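Long-range contacts in AAA ATPase, central region (Enterococcus faecium, PDB 2R9G), which probably forms the subunit-assembly part of an MgsA-type (RarA-like) AAA+ ATPase, a family linked to genome maintenance during DNA replication: residues K103-Y108 against Q174-G179; Q155-Q160 against Y190-W195. One frame throughout, in Å; residues are numbered along the deposited sequence.

Contact 1: K103-Y108 against Q174-G179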
# COMPACT_ATOMS: atom_id res chain seq x y z
N LYS C 103 -10.73 4.28 -15.67
CA LYS C 103 -11.89 3.60 -15.13
C LYS C 103 -12.01 2.20 -15.72
O LYS C 103 -11.84 2.01 -16.92
CB LYS C 103 -13.18 4.37 -15.42
CG LYS C 103 -13.17 5.84 -15.04
CD LYS C 103 -13.16 6.03 -13.54
CE LYS C 103 -13.18 7.50 -13.18
NZ LYS C 103 -12.00 8.23 -13.69
N SER C 104 -12.30 1.23 -14.85
CA SER C 104 -12.58 -0.12 -15.28
C SER C 104 -13.58 -0.80 -14.35
O SER C 104 -13.39 -0.82 -13.13
CB SER C 104 -11.30 -0.95 -15.35
OG SER C 104 -11.60 -2.27 -15.74
N ASN C 105 -14.64 -1.34 -14.95
CA ASN C 105 -15.59 -2.14 -14.21
C ASN C 105 -15.50 -3.63 -14.58
O ASN C 105 -16.31 -4.44 -14.13
CB ASN C 105 -17.02 -1.60 -14.40
CG ASN C 105 -17.55 -1.78 -15.83
OD1 ASN C 105 -16.80 -1.97 -16.79
ND2 ASN C 105 -18.87 -1.68 -15.97
N SER C 106 -14.49 -3.97 -15.39
CA SER C 106 -14.35 -5.30 -16.00
C SER C 106 -14.38 -6.45 -15.01
O SER C 106 -15.06 -7.44 -15.25
CB SER C 106 -13.09 -5.38 -16.87
OG SER C 106 -11.93 -5.18 -16.09
N ALA C 107 -13.65 -6.33 -13.90
CA ALA C 107 -13.63 -7.41 -12.91
C ALA C 107 -14.95 -7.57 -12.14
O ALA C 107 -15.33 -8.68 -11.78
CB ALA C 107 -12.49 -7.22 -11.94
N TYR C 108 -15.60 -6.44 -11.89
CA TYR C 108 -16.92 -6.38 -11.26
C TYR C 108 -17.97 -7.05 -12.15
O TYR C 108 -18.78 -7.86 -11.67
CB TYR C 108 -17.25 -4.91 -10.94
CG TYR C 108 -18.70 -4.55 -10.74
CD1 TYR C 108 -19.44 -5.11 -9.69
CD2 TYR C 108 -19.32 -3.60 -11.56
CE1 TYR C 108 -20.77 -4.76 -9.49
CE2 TYR C 108 -20.65 -3.24 -11.36
CZ TYR C 108 -21.37 -3.83 -10.33
OH TYR C 108 -22.69 -3.49 -10.11
N GLN C 174 -13.68 -9.77 -19.87
CA GLN C 174 -13.25 -9.08 -21.07
C GLN C 174 -12.42 -7.87 -20.66
O GLN C 174 -12.96 -6.87 -20.17
CB GLN C 174 -14.43 -8.72 -22.00
CG GLN C 174 -15.81 -8.84 -21.36
CD GLN C 174 -16.88 -9.29 -22.35
OE1 GLN C 174 -17.95 -8.68 -22.45
NE2 GLN C 174 -16.60 -10.36 -23.09
N PRO C 175 -11.09 -7.99 -20.83
CA PRO C 175 -10.14 -6.97 -20.41
C PRO C 175 -10.32 -5.65 -21.14
O PRO C 175 -10.78 -5.61 -22.28
CB PRO C 175 -8.79 -7.58 -20.78
CG PRO C 175 -9.09 -8.62 -21.78
CD PRO C 175 -10.42 -9.15 -21.43
N LYS C 176 -9.98 -4.57 -20.45
CA LYS C 176 -10.09 -3.24 -21.02
C LYS C 176 -8.71 -2.63 -21.14
O LYS C 176 -7.74 -3.15 -20.59
CB LYS C 176 -11.04 -2.38 -20.17
CG LYS C 176 -12.48 -2.89 -20.21
CD LYS C 176 -13.44 -1.82 -19.74
CE LYS C 176 -14.84 -2.04 -20.31
NZ LYS C 176 -15.65 -0.79 -20.22
N ASP C 177 -8.61 -1.53 -21.88
CA ASP C 177 -7.32 -0.90 -22.11
C ASP C 177 -7.34 0.58 -21.75
O ASP C 177 -6.59 1.38 -22.32
CB ASP C 177 -6.83 -1.14 -23.56
CG ASP C 177 -7.85 -0.72 -24.63
OD1 ASP C 177 -8.73 0.13 -24.36
OD2 ASP C 177 -7.75 -1.24 -25.76
N THR C 178 -8.20 0.93 -20.80
CA THR C 178 -8.35 2.31 -20.34
C THR C 178 -7.11 2.79 -19.58
O THR C 178 -6.82 3.98 -19.56
CB THR C 178 -9.64 2.52 -19.50
OG1 THR C 178 -9.76 1.48 -18.53
CG2 THR C 178 -10.87 2.51 -20.37
N GLY C 179 -6.38 1.86 -18.98
CA GLY C 179 -5.10 2.17 -18.37
C GLY C 179 -4.03 1.13 -18.65
O GLY C 179 -4.34 -0.03 -18.96
O HOH W 1 -14.56 0.98 -18.03
O HOH W 2 -15.29 -8.29 -17.91
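Lys103 to Ser106 and Gln174 to Thr178 run antiparallel, with end-to-end directions 172° apart. CA of Lys103 lies 6.4 Å from CA of Thr178, and CA of Ser106 lies 6.3 Å from CA of Pro175. One direct hydrogen bond joins the two segments: Thr178 OG1 donates to Lys103 O at 2.7 Å. The hydroxyl stands above the carbonyl plane, 44° out of it. A chi1 of 46° places OG1 between the backbone N and the carbonyl carbon of Thr178, which turns it to this oxygen. CB and CG2 of Thr178 also rest against Lys103 O. The same oxygen accepts a bond from a water at 3.1 Å. That water accepts from Lys176 NZ at 3.0 Å, so two donors grip the carbonyl and one of them relays a lysine.

The Lys176 chain is extended beyond CG and runs along the side chains of Ser106 and Ser104 toward that of Asn105. Its CG nears Ser106 CB, and its CD nears Ser104 OG. NZ stops 3.8 Å from Asn105 OD1, where the charge could attract the amide oxygen weakly. Asn105 ND2 is bonded to Tyr149 OH of the second subunit. Ser106 turns CB to Gln174 O, 3.6 Å away. A second water accepts from Gln174 N and donates to Ser106 O, closing this end of the contact.

The contact lies at the starts of two helices. Asn105 is the N-cap residue of helix 106-119, although its side chain makes no capping bond, and Gly179 holds the N-cap position of helix 180-195. Glu182, in the first turn of the latter, receives hydrogen bonds from Ser104 OG and Ser106 OG and so ties the start of helix 106-119 to that of helix 180-195.

Contact 2: Q155-Q160 against Y190-W195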
# COMPACT_ATOMS: atom_id res chain seq x y z
N GLN C 155 7.43 -20.39 -17.30
CA GLN C 155 6.57 -19.21 -17.11
C GLN C 155 5.56 -19.38 -15.96
O GLN C 155 4.61 -18.59 -15.85
CB GLN C 155 5.84 -18.83 -18.41
CG GLN C 155 6.75 -18.46 -19.56
CD GLN C 155 7.37 -17.10 -19.39
OE1 GLN C 155 6.72 -16.16 -18.91
NE2 GLN C 155 8.64 -16.97 -19.76
N ALA C 156 5.78 -20.39 -15.12
CA ALA C 156 4.86 -20.82 -14.06
C ALA C 156 3.40 -20.97 -14.53
O ALA C 156 2.46 -20.49 -13.88
CB ALA C 156 4.97 -19.92 -12.83
N TRP C 157 3.23 -21.65 -15.66
CA TRP C 157 1.92 -21.89 -16.26
C TRP C 157 1.86 -23.28 -16.89
O TRP C 157 2.78 -23.69 -17.61
CB TRP C 157 1.60 -20.81 -17.30
CG TRP C 157 0.27 -21.03 -17.99
CD1 TRP C 157 -0.96 -20.61 -17.56
CD2 TRP C 157 0.05 -21.74 -19.23
NE1 TRP C 157 -1.93 -21.01 -18.45
CE2 TRP C 157 -1.34 -21.70 -19.48
CE3 TRP C 157 0.89 -22.40 -20.14
CZ2 TRP C 157 -1.91 -22.30 -20.61
CZ3 TRP C 157 0.32 -22.99 -21.27
CH2 TRP C 157 -1.07 -22.93 -21.49
N VAL C 158 0.76 -23.98 -16.64
CA VAL C 158 0.50 -25.26 -17.28
C VAL C 158 -0.88 -25.23 -17.98
O VAL C 158 -1.83 -24.65 -17.45
CB VAL C 158 0.65 -26.46 -16.28
CG1 VAL C 158 -0.22 -26.29 -15.03
CG2 VAL C 158 0.39 -27.80 -16.97
N ASN C 159 -0.95 -25.80 -19.18
CA ASN C 159 -2.23 -26.04 -19.85
C ASN C 159 -3.01 -27.09 -19.06
O ASN C 159 -2.68 -28.27 -19.08
CB ASN C 159 -2.01 -26.51 -21.29
CG ASN C 159 -3.28 -26.50 -22.13
OD1 ASN C 159 -4.40 -26.61 -21.62
ND2 ASN C 159 -3.11 -26.38 -23.44
N GLN C 160 -4.04 -26.62 -18.36
CA GLN C 160 -4.83 -27.46 -17.46
C GLN C 160 -6.26 -26.93 -17.41
O GLN C 160 -6.48 -25.72 -17.51
CB GLN C 160 -4.21 -27.46 -16.06
CG GLN C 160 -4.83 -28.43 -15.06
CD GLN C 160 -3.99 -28.64 -13.82
OE1 GLN C 160 -4.16 -29.62 -13.09
NE2 GLN C 160 -3.07 -27.71 -13.57
N TYR C 190 -4.86 -12.80 -23.20
CA TYR C 190 -4.95 -13.32 -24.56
C TYR C 190 -3.77 -14.20 -24.94
O TYR C 190 -3.92 -15.14 -25.73
CB TYR C 190 -5.15 -12.17 -25.56
CG TYR C 190 -6.51 -11.53 -25.44
CD1 TYR C 190 -6.64 -10.16 -25.23
CD2 TYR C 190 -7.67 -12.30 -25.52
CE1 TYR C 190 -7.90 -9.57 -25.11
CE2 TYR C 190 -8.93 -11.73 -25.40
CZ TYR C 190 -9.04 -10.36 -25.19
OH TYR C 190 -10.28 -9.80 -25.07
N ARG C 191 -2.60 -13.91 -24.36
CA ARG C 191 -1.39 -14.73 -24.51
C ARG C 191 -1.64 -16.16 -24.01
O ARG C 191 -1.20 -17.12 -24.65
CB ARG C 191 -0.23 -14.09 -23.74
CG ARG C 191 1.12 -14.76 -23.89
CD ARG C 191 2.21 -13.99 -23.13
NE ARG C 191 2.45 -12.67 -23.71
CZ ARG C 191 2.26 -11.51 -23.08
NH1 ARG C 191 1.83 -11.47 -21.82
NH2 ARG C 191 2.50 -10.37 -23.72
N ILE C 192 -2.35 -16.28 -22.89
CA ILE C 192 -2.72 -17.58 -22.33
C ILE C 192 -3.69 -18.30 -23.26
O ILE C 192 -3.53 -19.50 -23.51
CB ILE C 192 -3.25 -17.45 -20.88
CG1 ILE C 192 -2.11 -17.03 -19.94
CG2 ILE C 192 -3.88 -18.76 -20.40
CD1 ILE C 192 -2.57 -16.30 -18.67
N LYS C 193 -4.66 -17.57 -23.81
CA LYS C 193 -5.62 -18.12 -24.77
C LYS C 193 -4.96 -18.63 -26.05
O LYS C 193 -5.42 -19.61 -26.64
CB LYS C 193 -6.73 -17.12 -25.09
CG LYS C 193 -7.62 -16.80 -23.91
CD LYS C 193 -9.06 -16.56 -24.31
CE LYS C 193 -9.96 -16.69 -23.09
NZ LYS C 193 -11.40 -16.85 -23.43
N GLU C 194 -3.89 -17.96 -26.48
CA GLU C 194 -3.08 -18.41 -27.61
C GLU C 194 -2.27 -19.66 -27.27
O GLU C 194 -2.16 -20.57 -28.09
CB GLU C 194 -2.14 -17.30 -28.09
CG GLU C 194 -2.84 -16.16 -28.81
CD GLU C 194 -1.95 -14.92 -28.98
OE1 GLU C 194 -0.71 -15.06 -28.89
OE2 GLU C 194 -2.50 -13.82 -29.20
N TRP C 195 -1.73 -19.70 -26.05
CA TRP C 195 -0.98 -20.87 -25.55
C TRP C 195 -1.85 -22.12 -25.50
O TRP C 195 -1.39 -23.21 -25.84
CB TRP C 195 -0.41 -20.62 -24.15
CG TRP C 195 0.74 -19.67 -24.06
CD1 TRP C 195 1.54 -19.25 -25.08
CD2 TRP C 195 1.25 -19.06 -22.87
NE1 TRP C 195 2.50 -18.40 -24.60
CE2 TRP C 195 2.35 -18.27 -23.25
CE3 TRP C 195 0.88 -19.11 -21.52
CZ2 TRP C 195 3.09 -17.52 -22.32
CZ3 TRP C 195 1.62 -18.37 -20.59
CH2 TRP C 195 2.71 -17.58 -21.00
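Ile192 is the first residue of 190-195 to meet the loop 155-160. Its CG2 methyl lies 3.6 Å from Trp157 NE1 and also touches CE2, so it approaches the indole obliquely at its nitrogen end. The rest of the contact falls one turn of helix later, on Trp195.

Trp195 then meets Trp157. Its CB touches Trp157 CH2 at 3.6 Å. Its CE3 lies over one face of the Trp157 indole, 3.6 Å from CE3 of that ring and equally near CD2. The six-membered rings have centroids 5.0 Å apart and planes at 48°, so the pair is oblique. The two side chains point opposite ways, which brings Trp195 CZ3 near Trp157 CG. Within the helix, Arg191 O lies 3.3 Å above one face of the Trp195 ring, toward its rim. Trp157 has CG anti to its N (chi1 178°), which carries the indole out from the loop to the helix. The opposite face of the Trp157 ring is met by Asn159 N, so the ring lies between the loop backbone at Asn159 and Trp195. Gln155 CB adds a looser contact, 4.3 Å from Trp195 CH2. No hydrogen bond crosses, and the contact is made by apolar and aromatic groups.

This is a surface contact that holds the loop against the last turns of helix 180-195. Gly27 of the third subunit packs on Trp157 and its Ser28 on Ile192, so the linker between helices 14-26 and 30-43 of that copy lies against this contact at the C-terminal end of helix 180-195.

In the fold
From the N terminus, the chain passes through helices 14-26 to 88-100 and then enters contact 1 at 103-108. It continues through helix 106-119 and a long, mostly irregular region, in which 155-160 supplies the first half of contact 2. Residues 174-179 return to 103-108 and close contact 1. Helix 180-195 follows, and its end closes contact 2. The two closures therefore cross. Contact 1 joins the start of helix 106-119 to the approach to helix 180-195, and contact 2 fastens the irregular region to the other end of that helix. Their centres are 21 Å apart, yet Pro175 CG meets Tyr190 CE1 at 3.7 Å. Both also touch the third subunit.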